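Local structure of protein Bug27 (Bordetella pertussis, 2QPQ) at residues Gly118-Ala123 / Thr129-Gly134; Glu147-Asn150 / His156-His159; Asn227-Leu232 / Gln279-Thr284; Thr238-Arg243 / Asp273-Phe278; Ala251-Met254 / Asp258-Lys261. The protein probably binds a small solute in the periplasm as a Venus-flytrap receptor of the Bug family, perhaps for delivery to a membrane transporter. All blocks are in the same frame, centred on the assembly; numbering follows the deposited sequence.

Contact 1. Residues Gly118-Ala123 / Thr129-Gly134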
# COMPACT_ATOMS: atom_id res chain seq x y z
N GLY A 118 12.48 19.55 4.22
CA GLY A 118 12.49 20.61 5.23
C GLY A 118 11.92 21.92 4.72
O GLY A 118 11.22 22.61 5.43
N GLU A 119 12.23 22.25 3.47
CA GLU A 119 11.69 23.41 2.77
C GLU A 119 10.17 23.31 2.60
O GLU A 119 9.46 24.31 2.74
CB GLU A 119 12.39 23.59 1.41
CG GLU A 119 13.81 24.19 1.56
CD GLU A 119 14.61 24.22 0.27
OE1 GLU A 119 14.03 24.08 -0.82
OE2 GLU A 119 15.85 24.43 0.36
N LEU A 120 9.70 22.11 2.29
CA LEU A 120 8.25 21.88 2.13
C LEU A 120 7.53 22.12 3.46
O LEU A 120 6.52 22.83 3.52
CB LEU A 120 8.01 20.43 1.64
CG LEU A 120 6.54 19.97 1.62
CD1 LEU A 120 5.84 20.70 0.48
CD2 LEU A 120 6.39 18.45 1.47
N MET A 121 8.06 21.50 4.52
CA MET A 121 7.48 21.61 5.85
C MET A 121 7.46 23.06 6.38
O MET A 121 6.47 23.49 6.95
CB MET A 121 8.15 20.66 6.83
CG MET A 121 7.90 19.18 6.53
SD MET A 121 8.70 18.08 7.71
CE MET A 121 10.45 18.45 7.50
N ALA A 122 8.56 23.80 6.17
CA ALA A 122 8.61 25.25 6.43
C ALA A 122 7.49 25.97 5.68
O ALA A 122 6.76 26.74 6.28
CB ALA A 122 10.00 25.82 6.02
N ALA A 123 7.34 25.69 4.37
CA ALA A 123 6.32 26.33 3.54
C ALA A 123 4.91 26.08 4.07
O ALA A 123 4.03 26.93 3.97
CB ALA A 123 6.43 25.83 2.09
N THR A 129 -3.16 28.83 4.57
CA THR A 129 -1.98 28.43 3.70
C THR A 129 -2.43 27.37 2.66
O THR A 129 -3.46 26.62 2.86
CB THR A 129 -0.57 28.04 4.31
OG1 THR A 129 -0.59 26.72 4.93
CG2 THR A 129 0.03 29.13 5.22
N GLN A 130 -1.65 27.34 1.55
CA GLN A 130 -2.07 26.73 0.29
C GLN A 130 -1.08 25.72 -0.34
O GLN A 130 -1.04 25.59 -1.55
CB GLN A 130 -2.40 27.83 -0.73
CG GLN A 130 -3.55 28.78 -0.26
CD GLN A 130 -3.06 29.97 0.53
OE1 GLN A 130 -2.06 30.58 0.17
NE2 GLN A 130 -3.76 30.32 1.59
N VAL A 131 -0.31 25.00 0.48
CA VAL A 131 0.52 23.90 -0.03
C VAL A 131 -0.36 22.65 -0.15
O VAL A 131 -0.80 22.09 0.86
CB VAL A 131 1.73 23.66 0.90
CG1 VAL A 131 2.72 22.60 0.34
CG2 VAL A 131 2.46 24.98 1.16
N THR A 132 -0.65 22.25 -1.39
CA THR A 132 -1.51 21.10 -1.66
C THR A 132 -0.59 19.96 -2.00
O THR A 132 0.52 20.17 -2.49
CB THR A 132 -2.43 21.40 -2.85
OG1 THR A 132 -1.64 21.91 -3.94
CG2 THR A 132 -3.46 22.47 -2.45
N TYR A 133 -1.03 18.74 -1.73
CA TYR A 133 -0.32 17.56 -2.18
C TYR A 133 -1.31 16.61 -2.79
O TYR A 133 -2.36 16.35 -2.20
CB TYR A 133 0.42 16.89 -1.01
CG TYR A 133 -0.43 16.23 0.08
CD1 TYR A 133 -0.66 14.86 0.06
CD2 TYR A 133 -0.94 16.96 1.14
CE1 TYR A 133 -1.43 14.24 1.04
CE2 TYR A 133 -1.73 16.34 2.16
CZ TYR A 133 -1.93 14.98 2.09
OH TYR A 133 -2.62 14.31 3.04
N GLY A 134 -0.98 16.09 -3.96
CA GLY A 134 -1.80 15.01 -4.54
C GLY A 134 -1.55 13.68 -3.82
O GLY A 134 -0.53 13.52 -3.16
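Ala123, in the last turn of helix 117-123, and Val131, one residue ahead of strand 132-135, mark the nearest backbone approach, with Ala123 CA and Val131 CA 7.2 Å apart. The helix is regular here, as the bond from Ala122 N to Gly118 O (3.0 Å) attests, whereas Thr129 and Gln130 depart from regular strand geometry, and the chain is extended from Val131 onward. The contact is small, burying 141 Å² in all, and a single side chain carries it from the strand side. Val131 points toward the helix and spreads its two methyls over different residues. With CG1 anti to the backbone N (chi1 -175°), that methyl reaches Leu120, where Val131 CG1 lies 3.7 Å from Leu120 CD1. The second methyl turns to the end of the helix: Val131 CG2 is 3.8 Å from the carbonyl oxygen Ala123 O and 4.2 Å from Ala123 CB. Leu120 brings only its CD1 branch to the valine, its side chain slanting across that of Val131; both groups are hydrocarbon, so the meeting is apolar. Leu120 also rests on Leu179, and Ala123 on Tyr114. Met121, on another side of the helix, packs on Leu149 and Ala153 of helix 141-153. Val131 and Tyr133 are hydrogen-bonded through their backbones to the parallel strand 158-161, while strand 180-183 pairs, also in parallel, with strand 132-135 through Gly134.

Contact 2. Residues Glu147-Asn150 / His156-His159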
# COMPACT_ATOMS: atom_id res chain seq x y z
N GLU A 147 -1.08 13.11 5.65
CA GLU A 147 -1.73 13.51 6.89
C GLU A 147 -0.87 13.19 8.12
O GLU A 147 -0.83 13.96 9.07
CB GLU A 147 -3.12 12.87 6.98
CG GLU A 147 -4.11 13.51 5.95
CD GLU A 147 -4.20 15.03 6.12
OE1 GLU A 147 -4.44 15.45 7.26
OE2 GLU A 147 -4.01 15.80 5.13
N LEU A 148 -0.16 12.07 8.10
CA LEU A 148 0.73 11.73 9.19
C LEU A 148 1.85 12.75 9.30
O LEU A 148 2.24 13.14 10.41
CB LEU A 148 1.31 10.31 9.01
CG LEU A 148 2.25 9.77 10.09
CD1 LEU A 148 1.54 9.68 11.46
CD2 LEU A 148 2.78 8.41 9.62
N LEU A 149 2.37 13.18 8.16
CA LEU A 149 3.37 14.24 8.20
C LEU A 149 2.80 15.53 8.83
O LEU A 149 3.48 16.16 9.65
CB LEU A 149 3.92 14.51 6.82
CG LEU A 149 5.07 15.54 6.69
CD1 LEU A 149 6.28 15.15 7.56
CD2 LEU A 149 5.46 15.63 5.24
N ASN A 150 1.59 15.92 8.41
CA ASN A 150 0.91 17.10 8.96
C ASN A 150 0.81 17.02 10.47
O ASN A 150 1.13 17.99 11.16
CB ASN A 150 -0.54 17.26 8.44
CG ASN A 150 -0.64 17.97 7.08
OD1 ASN A 150 -1.69 17.88 6.43
ND2 ASN A 150 0.40 18.69 6.65
N HIS A 156 0.38 22.09 7.62
CA HIS A 156 -0.98 22.28 7.12
C HIS A 156 -1.14 22.08 5.61
O HIS A 156 -1.79 22.87 4.92
CB HIS A 156 -1.48 23.64 7.59
CG HIS A 156 -1.49 23.77 9.08
ND1 HIS A 156 -0.47 24.36 9.78
CD2 HIS A 156 -2.36 23.30 10.01
CE1 HIS A 156 -0.72 24.28 11.07
NE2 HIS A 156 -1.86 23.64 11.24
N MET A 157 -0.52 21.02 5.09
CA MET A 157 -0.65 20.69 3.67
C MET A 157 -2.08 20.25 3.41
O MET A 157 -2.67 19.57 4.26
CB MET A 157 0.28 19.54 3.27
CG MET A 157 1.75 19.82 3.50
SD MET A 157 2.71 18.37 3.00
CE MET A 157 1.99 17.07 3.98
N VAL A 158 -2.59 20.60 2.24
CA VAL A 158 -3.97 20.31 1.87
C VAL A 158 -4.02 19.16 0.86
O VAL A 158 -3.44 19.25 -0.22
CB VAL A 158 -4.66 21.55 1.26
CG1 VAL A 158 -6.07 21.17 0.65
CG2 VAL A 158 -4.77 22.65 2.31
N HIS A 159 -4.74 18.10 1.22
CA HIS A 159 -4.78 16.89 0.39
C HIS A 159 -5.69 17.07 -0.81
O HIS A 159 -6.86 17.53 -0.70
CB HIS A 159 -5.24 15.71 1.25
CG HIS A 159 -5.61 14.48 0.49
ND1 HIS A 159 -4.75 13.83 -0.37
CD2 HIS A 159 -6.75 13.75 0.49
CE1 HIS A 159 -5.35 12.75 -0.87
NE2 HIS A 159 -6.56 12.69 -0.36
O HOH W 1 -5.59 17.73 3.91
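Asn150 and His156 bring the two backbones together at one end, their CA atoms 5.8 Å apart, while Glu147 and His159 stand wider at the other. The segments therefore diverge, and different means fill the gap at each end. At the narrow end Asn150 is directed at the 156-159 segment from its CB, and its side chain lies against the main chain there, Asn150 CG being 3.6 Å from Met157 N. Met157 passes this side chain obliquely; a bend at chi3 (-57°) turns its terminal methyl so that Met157 CE meets Leu149 CD2 at 4.0 Å, adding an apolar touch between helix and loop. At the wide end a water bridges helix and strand. It donates to Glu147 OE2 at 2.8 Å and accepts from the backbone His159 N at the same 2.8 Å, with a weak further bond to Met157 O. The folding back of Glu147 at chi2 (-55°) swings the carboxylate to this water, and OE2 is also hydrogen-bonded to Tyr133 OH. Two partners on one oxygen should limit the rotation of the carboxylate. Val158 is hydrogen-bonded through its backbone to Val131 and Tyr133, making strands 158-161 and 132-135 parallel neighbours. Helix 141-153 joins them, so the contact is the return leg of a beta-alpha-beta crossover, the recurring unit of the alpha/beta lobes of Venus-flytrap binding proteins.

Contact 3. Residues Asn227-Leu232 / Gln279-Thr284; sequences NQWHGL and QKMVET
Trp229 and Met281 run past each other in opposite directions, the indole coming from the strand and the thioether from the helix. The kink of Met281 at chi3 (38°) brings its methyl to the five-membered ring, where Met281 CE lies 3.5 Å from Trp229 CD1 and 4.0 Å from Trp229 CG. The methyl approaches the ring obliquely. Val282 meets the far end of the indole, its side chain crossing the tryptophan at about a right angle, with Val282 CG2 4.1 Å from Trp229 CH2. Two successive helix residues thus touch opposite ends of one ring system. Trp229 holds CG between its backbone N and carbonyl carbon (chi1 40°), which directs the indole at the helix. Its ring is fixed further by the hydrogen bond of NE1 to Asp285 OD2, one turn on from Met281, and by an edge-to-face meeting with Phe278. On another side of the helix Gln279 NE2 donates to Glu283 OE2 (2.7 Å), while Gln279 OE1 is hydrogen-bonded to Ala95 N. Strand 227-235 pairs antiparallel with strands 67-72 and 93-109; Trp229 thereby packs helix 275-296 against this sheet, and His230 touches helix 21-35.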
# COMPACT_ATOMS: atom_id res chain seq x y z
N ASN A 227 5.10 2.31 5.59
CA ASN A 227 5.42 1.39 4.51
C ASN A 227 4.19 0.53 4.14
O ASN A 227 3.61 -0.10 5.01
CB ASN A 227 6.61 0.52 4.93
CG ASN A 227 7.52 0.14 3.78
OD1 ASN A 227 7.18 0.29 2.61
ND2 ASN A 227 8.66 -0.44 4.11
N GLN A 228 3.81 0.52 2.87
CA GLN A 228 2.65 -0.25 2.44
C GLN A 228 3.01 -1.71 2.18
O GLN A 228 3.89 -2.00 1.39
CB GLN A 228 2.06 0.37 1.18
CG GLN A 228 0.88 -0.36 0.54
CD GLN A 228 0.27 0.51 -0.54
OE1 GLN A 228 -0.02 1.67 -0.29
NE2 GLN A 228 0.14 -0.01 -1.75
N TRP A 229 2.31 -2.60 2.83
CA TRP A 229 2.45 -4.05 2.63
C TRP A 229 1.40 -4.52 1.65
O TRP A 229 0.41 -3.80 1.37
CB TRP A 229 2.34 -4.83 3.96
CG TRP A 229 1.31 -4.35 4.99
CD1 TRP A 229 1.57 -3.66 6.15
CD2 TRP A 229 -0.12 -4.61 5.00
NE1 TRP A 229 0.41 -3.45 6.84
CE2 TRP A 229 -0.63 -4.02 6.17
CE3 TRP A 229 -1.01 -5.25 4.12
CZ2 TRP A 229 -2.03 -4.06 6.52
CZ3 TRP A 229 -2.41 -5.29 4.47
CH2 TRP A 229 -2.88 -4.67 5.67
N HIS A 230 1.61 -5.73 1.16
CA HIS A 230 0.82 -6.34 0.10
C HIS A 230 0.82 -7.82 0.42
O HIS A 230 1.89 -8.43 0.51
CB HIS A 230 1.44 -6.16 -1.29
CG HIS A 230 1.68 -4.73 -1.67
ND1 HIS A 230 2.79 -4.03 -1.22
CD2 HIS A 230 0.98 -3.88 -2.45
CE1 HIS A 230 2.73 -2.79 -1.68
NE2 HIS A 230 1.66 -2.68 -2.44
N GLY A 231 -0.35 -8.40 0.60
CA GLY A 231 -0.38 -9.79 0.94
C GLY A 231 -1.72 -10.39 0.71
O GLY A 231 -2.60 -9.76 0.09
N LEU A 232 -1.85 -11.64 1.21
CA LEU A 232 -3.01 -12.44 1.00
C LEU A 232 -3.59 -12.81 2.35
O LEU A 232 -2.84 -13.20 3.29
CB LEU A 232 -2.63 -13.72 0.19
CG LEU A 232 -2.36 -13.39 -1.31
CD1 LEU A 232 -1.53 -14.44 -2.02
CD2 LEU A 232 -3.67 -13.18 -2.09
N GLN A 279 -0.60 -11.41 10.39
CA GLN A 279 -1.82 -11.15 11.16
C GLN A 279 -1.61 -10.07 12.21
O GLN A 279 -2.45 -9.17 12.38
CB GLN A 279 -2.38 -12.42 11.84
CG GLN A 279 -3.74 -12.19 12.57
CD GLN A 279 -4.84 -11.83 11.59
OE1 GLN A 279 -4.83 -12.32 10.48
NE2 GLN A 279 -5.75 -10.94 11.97
N LYS A 280 -0.49 -10.16 12.93
CA LYS A 280 -0.16 -9.13 13.89
C LYS A 280 -0.01 -7.74 13.23
O LYS A 280 -0.49 -6.74 13.77
CB LYS A 280 1.08 -9.52 14.68
CG LYS A 280 1.41 -8.64 15.93
CD LYS A 280 0.41 -8.82 17.07
CE LYS A 280 0.83 -7.97 18.30
NZ LYS A 280 -0.35 -7.61 19.13
N MET A 281 0.67 -7.70 12.08
CA MET A 281 0.88 -6.44 11.35
C MET A 281 -0.47 -5.84 10.95
O MET A 281 -0.67 -4.64 11.10
CB MET A 281 1.69 -6.67 10.07
CG MET A 281 2.99 -7.47 10.22
SD MET A 281 3.88 -7.65 8.65
CE MET A 281 3.53 -5.97 7.96
N VAL A 282 -1.37 -6.68 10.43
CA VAL A 282 -2.71 -6.22 10.00
C VAL A 282 -3.42 -5.57 11.21
O VAL A 282 -3.93 -4.46 11.11
CB VAL A 282 -3.60 -7.37 9.40
CG1 VAL A 282 -5.09 -6.92 9.19
CG2 VAL A 282 -3.02 -7.90 8.11
N GLU A 283 -3.43 -6.26 12.34
CA GLU A 283 -4.17 -5.75 13.52
C GLU A 283 -3.53 -4.50 14.12
O GLU A 283 -4.21 -3.56 14.50
CB GLU A 283 -4.32 -6.89 14.56
CG GLU A 283 -5.26 -7.97 14.03
CD GLU A 283 -5.56 -9.08 15.04
OE1 GLU A 283 -5.52 -8.77 16.26
OE2 GLU A 283 -5.89 -10.22 14.62
N THR A 284 -2.21 -4.50 14.18
CA THR A 284 -1.45 -3.34 14.65
C THR A 284 -1.70 -2.10 13.76
O THR A 284 -1.86 -1.01 14.27
CB THR A 284 0.04 -3.65 14.67
OG1 THR A 284 0.27 -4.67 15.64
CG2 THR A 284 0.86 -2.40 15.01

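Contact 4. Residues Thr238-Arg243 / Asp273-Phe278; sequences TPMAVR and DGPEVF
Arg243, laid alongside Pro275, is anchored by its NE, which is hydrogen-bonded to the carbonyl oxygen of Ala95 in strand 93-109. NH2, on the same edge as the NE N-H, lies near the start of helix 275-296: Arg243 NH2 sits 3.3 Å from Pro275 O, at the edge of the group and near its plane. The same nitrogen touches the proline ring, Arg243 NH2 to Pro275 CB being 3.5 Å, so the proline presents both a carbonyl and a hydrocarbon surface to the arginine. A bend at chi3 (65°) carries the guanidinium to the proline. Met240 comes from one turn earlier on the same helix as Arg243. Its SD meets Pro275 CB at 3.6 Å, and its CE lies 3.3 Å above the guanidinium plane, offset toward the rim, covering part of one face. Sulfur and guanidinium thus both meet Pro275 CB from the side of helix 240-254. Pro275 occupies the first turn of its helix, right after Gly274 at the N-cap, where the missing N-H of proline costs no helical bond; Phe278 N closes that turn on Gly274 O at 2.8 Å. Pro239 is likewise the N-cap of helix 240-254, making this a meeting of two helix starts.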
# COMPACT_ATOMS: atom_id res chain seq x y z
N THR A 238 -10.16 -20.08 8.69
CA THR A 238 -9.33 -21.02 7.91
C THR A 238 -8.28 -21.60 8.84
O THR A 238 -7.52 -20.85 9.43
CB THR A 238 -8.61 -20.31 6.73
OG1 THR A 238 -9.59 -19.62 5.95
CG2 THR A 238 -7.93 -21.36 5.86
N PRO A 239 -8.23 -22.93 8.98
CA PRO A 239 -7.25 -23.50 9.93
C PRO A 239 -5.81 -23.10 9.59
O PRO A 239 -5.47 -22.84 8.43
CB PRO A 239 -7.42 -25.00 9.75
CG PRO A 239 -8.87 -25.13 9.27
CD PRO A 239 -9.06 -23.96 8.33
N MET A 240 -4.97 -23.04 10.61
CA MET A 240 -3.58 -22.72 10.41
C MET A 240 -2.93 -23.68 9.44
O MET A 240 -2.09 -23.25 8.65
CB MET A 240 -2.84 -22.70 11.76
CG MET A 240 -1.36 -22.23 11.67
SD MET A 240 -1.14 -20.59 10.91
CE MET A 240 -1.55 -19.51 12.27
N ALA A 241 -3.27 -24.97 9.46
CA ALA A 241 -2.62 -25.91 8.51
C ALA A 241 -2.85 -25.50 7.05
O ALA A 241 -1.96 -25.66 6.17
CB ALA A 241 -3.08 -27.35 8.71
N VAL A 242 -4.05 -25.02 6.77
CA VAL A 242 -4.39 -24.50 5.45
C VAL A 242 -3.61 -23.19 5.15
O VAL A 242 -3.02 -23.03 4.08
CB VAL A 242 -5.93 -24.28 5.32
CG1 VAL A 242 -6.28 -23.65 3.96
CG2 VAL A 242 -6.72 -25.63 5.53
N ARG A 243 -3.61 -22.26 6.10
CA ARG A 243 -2.82 -21.01 5.95
C ARG A 243 -1.34 -21.30 5.68
O ARG A 243 -0.69 -20.63 4.85
CB ARG A 243 -2.99 -20.17 7.22
CG ARG A 243 -4.43 -19.63 7.38
CD ARG A 243 -4.67 -19.08 8.75
NE ARG A 243 -3.85 -17.89 9.01
CZ ARG A 243 -3.70 -17.34 10.21
NH1 ARG A 243 -4.28 -17.86 11.30
NH2 ARG A 243 -2.95 -16.27 10.32
N ASP A 273 6.57 -12.42 5.30
CA ASP A 273 6.07 -12.56 6.67
C ASP A 273 4.93 -13.55 6.62
O ASP A 273 4.06 -13.49 5.74
CB ASP A 273 5.59 -11.21 7.19
CG ASP A 273 6.63 -10.13 7.00
OD1 ASP A 273 7.76 -10.30 7.49
OD2 ASP A 273 6.36 -9.15 6.29
N GLY A 274 4.94 -14.47 7.59
CA GLY A 274 3.98 -15.58 7.59
C GLY A 274 2.67 -15.28 8.29
O GLY A 274 2.42 -14.13 8.71
N PRO A 275 1.81 -16.32 8.44
CA PRO A 275 0.47 -16.17 9.01
C PRO A 275 0.43 -15.35 10.31
O PRO A 275 -0.27 -14.32 10.38
CB PRO A 275 0.02 -17.62 9.19
CG PRO A 275 0.68 -18.31 7.98
CD PRO A 275 2.05 -17.71 7.97
N GLU A 276 1.22 -15.75 11.28
CA GLU A 276 1.25 -15.08 12.58
C GLU A 276 1.77 -13.64 12.53
O GLU A 276 1.11 -12.71 13.06
CB GLU A 276 2.04 -15.91 13.60
CG GLU A 276 2.10 -15.30 14.99
CD GLU A 276 2.54 -16.26 16.08
OE1 GLU A 276 3.01 -17.39 15.75
OE2 GLU A 276 2.40 -15.88 17.28
N VAL A 277 2.92 -13.45 11.89
CA VAL A 277 3.53 -12.14 11.83
C VAL A 277 2.62 -11.18 11.04
O VAL A 277 2.37 -10.00 11.47
CB VAL A 277 4.92 -12.16 11.16
CG1 VAL A 277 5.41 -10.70 10.91
CG2 VAL A 277 5.93 -12.94 12.04
N PHE A 278 2.11 -11.66 9.91
CA PHE A 278 1.34 -10.79 9.04
C PHE A 278 0.02 -10.43 9.75
O PHE A 278 -0.43 -9.27 9.70
CB PHE A 278 1.13 -11.43 7.62
CG PHE A 278 0.43 -10.52 6.61
CD1 PHE A 278 0.56 -9.12 6.69
CD2 PHE A 278 -0.30 -11.06 5.56
CE1 PHE A 278 -0.06 -8.29 5.76
CE2 PHE A 278 -0.93 -10.23 4.62
CZ PHE A 278 -0.81 -8.84 4.74

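Contact 5. Residues Ala251-Met254 / Asp258-Lys261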
# COMPACT_ATOMS: atom_id res chain seq x y z
N ALA A 251 5.32 -18.59 -0.80
CA ALA A 251 6.69 -18.23 -0.43
C ALA A 251 7.66 -18.82 -1.45
O ALA A 251 8.65 -18.18 -1.82
CB ALA A 251 7.02 -18.70 0.98
N LYS A 252 7.37 -20.03 -1.94
CA LYS A 252 8.15 -20.65 -3.00
C LYS A 252 8.15 -19.82 -4.30
O LYS A 252 9.20 -19.65 -4.92
CB LYS A 252 7.71 -22.10 -3.25
CG LYS A 252 8.43 -23.08 -2.32
CD LYS A 252 7.69 -24.39 -2.13
CE LYS A 252 8.31 -25.27 -1.02
NZ LYS A 252 7.38 -26.37 -0.52
N VAL A 253 6.99 -19.30 -4.69
CA VAL A 253 6.89 -18.34 -5.79
C VAL A 253 7.74 -17.10 -5.55
O VAL A 253 8.49 -16.67 -6.42
CB VAL A 253 5.43 -17.90 -6.09
CG1 VAL A 253 5.42 -16.80 -7.15
CG2 VAL A 253 4.62 -19.07 -6.56
N MET A 254 7.62 -16.50 -4.36
CA MET A 254 8.34 -15.28 -4.07
C MET A 254 9.86 -15.48 -4.07
O MET A 254 10.63 -14.57 -4.44
CB MET A 254 7.86 -14.64 -2.76
CG MET A 254 6.37 -14.25 -2.80
SD MET A 254 6.01 -13.04 -4.09
CE MET A 254 5.12 -13.94 -5.28
N ASP A 258 13.64 -14.94 -10.74
CA ASP A 258 13.06 -14.04 -11.69
C ASP A 258 12.04 -13.08 -11.01
O ASP A 258 11.99 -11.89 -11.30
CB ASP A 258 12.51 -14.78 -12.92
CG ASP A 258 11.41 -15.74 -12.60
OD1 ASP A 258 11.14 -16.01 -11.41
OD2 ASP A 258 10.80 -16.24 -13.57
N VAL A 259 11.29 -13.61 -10.05
CA VAL A 259 10.34 -12.82 -9.27
C VAL A 259 11.03 -11.78 -8.44
O VAL A 259 10.58 -10.62 -8.41
CB VAL A 259 9.48 -13.74 -8.37
CG1 VAL A 259 8.69 -12.92 -7.35
CG2 VAL A 259 8.55 -14.56 -9.25
N GLN A 260 12.11 -12.16 -7.75
CA GLN A 260 12.85 -11.23 -6.87
C GLN A 260 13.41 -10.04 -7.66
O GLN A 260 13.35 -8.89 -7.23
CB GLN A 260 14.02 -11.93 -6.14
CG GLN A 260 13.59 -12.88 -4.98
CD GLN A 260 12.97 -12.12 -3.83
OE1 GLN A 260 13.52 -11.13 -3.34
NE2 GLN A 260 11.79 -12.58 -3.38
N LYS A 261 13.96 -10.35 -8.84
CA LYS A 261 14.60 -9.32 -9.68
C LYS A 261 13.56 -8.31 -10.16
O LYS A 261 13.77 -7.11 -10.04
CB LYS A 261 15.32 -9.97 -10.89
CG LYS A 261 15.73 -8.99 -11.97
CD LYS A 261 16.28 -9.67 -13.22
CE LYS A 261 16.69 -8.61 -14.25
NZ LYS A 261 17.65 -7.62 -13.65
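Met254 and Val259, which bury 61 and 59 Å² respectively, bring the end of helix 240-254 against the beginning of helix 257-266, with Met254 CA and Val259 CA 6.1 Å apart. Val259 points toward the first helix and lies over its closing carbonyls. Its chi1 of 168° sets CG1 opposite the backbone N, and Val259 CG1 is 4.2 Å from Met254 SD, while Val259 CG2 reaches Val253 O at 3.5 Å. Val253 joins more loosely, Val253 CG1 being 4.4 Å from Val259 CG2. Gln260, third in buried surface, adds the polar grip. Folded back at chi2, its side chain carries the amide to the backbone of Met254, where Gln260 NE2 donates to Met254 O. The modelled length of 2.5 Å is short for an amide bond, so its exact value is doubtful. As modelled, the N-H points almost straight at the oxygen (176°), and the acceptor lies in the plane of the glutamine amide, whereas the donor stands about 43° out of the carbonyl plane. The other branch of the amide is tied down as well, Gln260 OE1 being hydrogen-bonded to Thr270 OG1, which should limit the rotation of the group. Tyr32 of helix 21-35 touches both valines, and Met254 packs on Ile29 and on Val99 of strand 93-109. The chemistry is therefore divided: valine and methionine supply the buried apolar surface, while glutamine probably satisfies a carbonyl at a helix end, where no next turn would supply its usual N-H partner.

Contacts 1 and 2 lie on the opposite side of the chain's centre from contacts 4 and 5, with contact 3 nearer the middle, consistent with a two-lobed Venus-flytrap fold. Contacts 1 and 2 have centres about 8 Å apart and share the parallel pair of strands 132-135 and 158-161, succeeding each other along the chain. Contacts 3 and 4, about 12 Å between centres, share helix 275-296 and touch each other. Contacts 4 and 5 share helix 240-254, with centres about 19 Å apart; in sequence contact 3 encloses contact 4, which encloses contact 5. The centres of contacts 1 and 4 are about 42 Å apart, yet contacts 1, 2 and 3 reach one branched or curled mixed sheet.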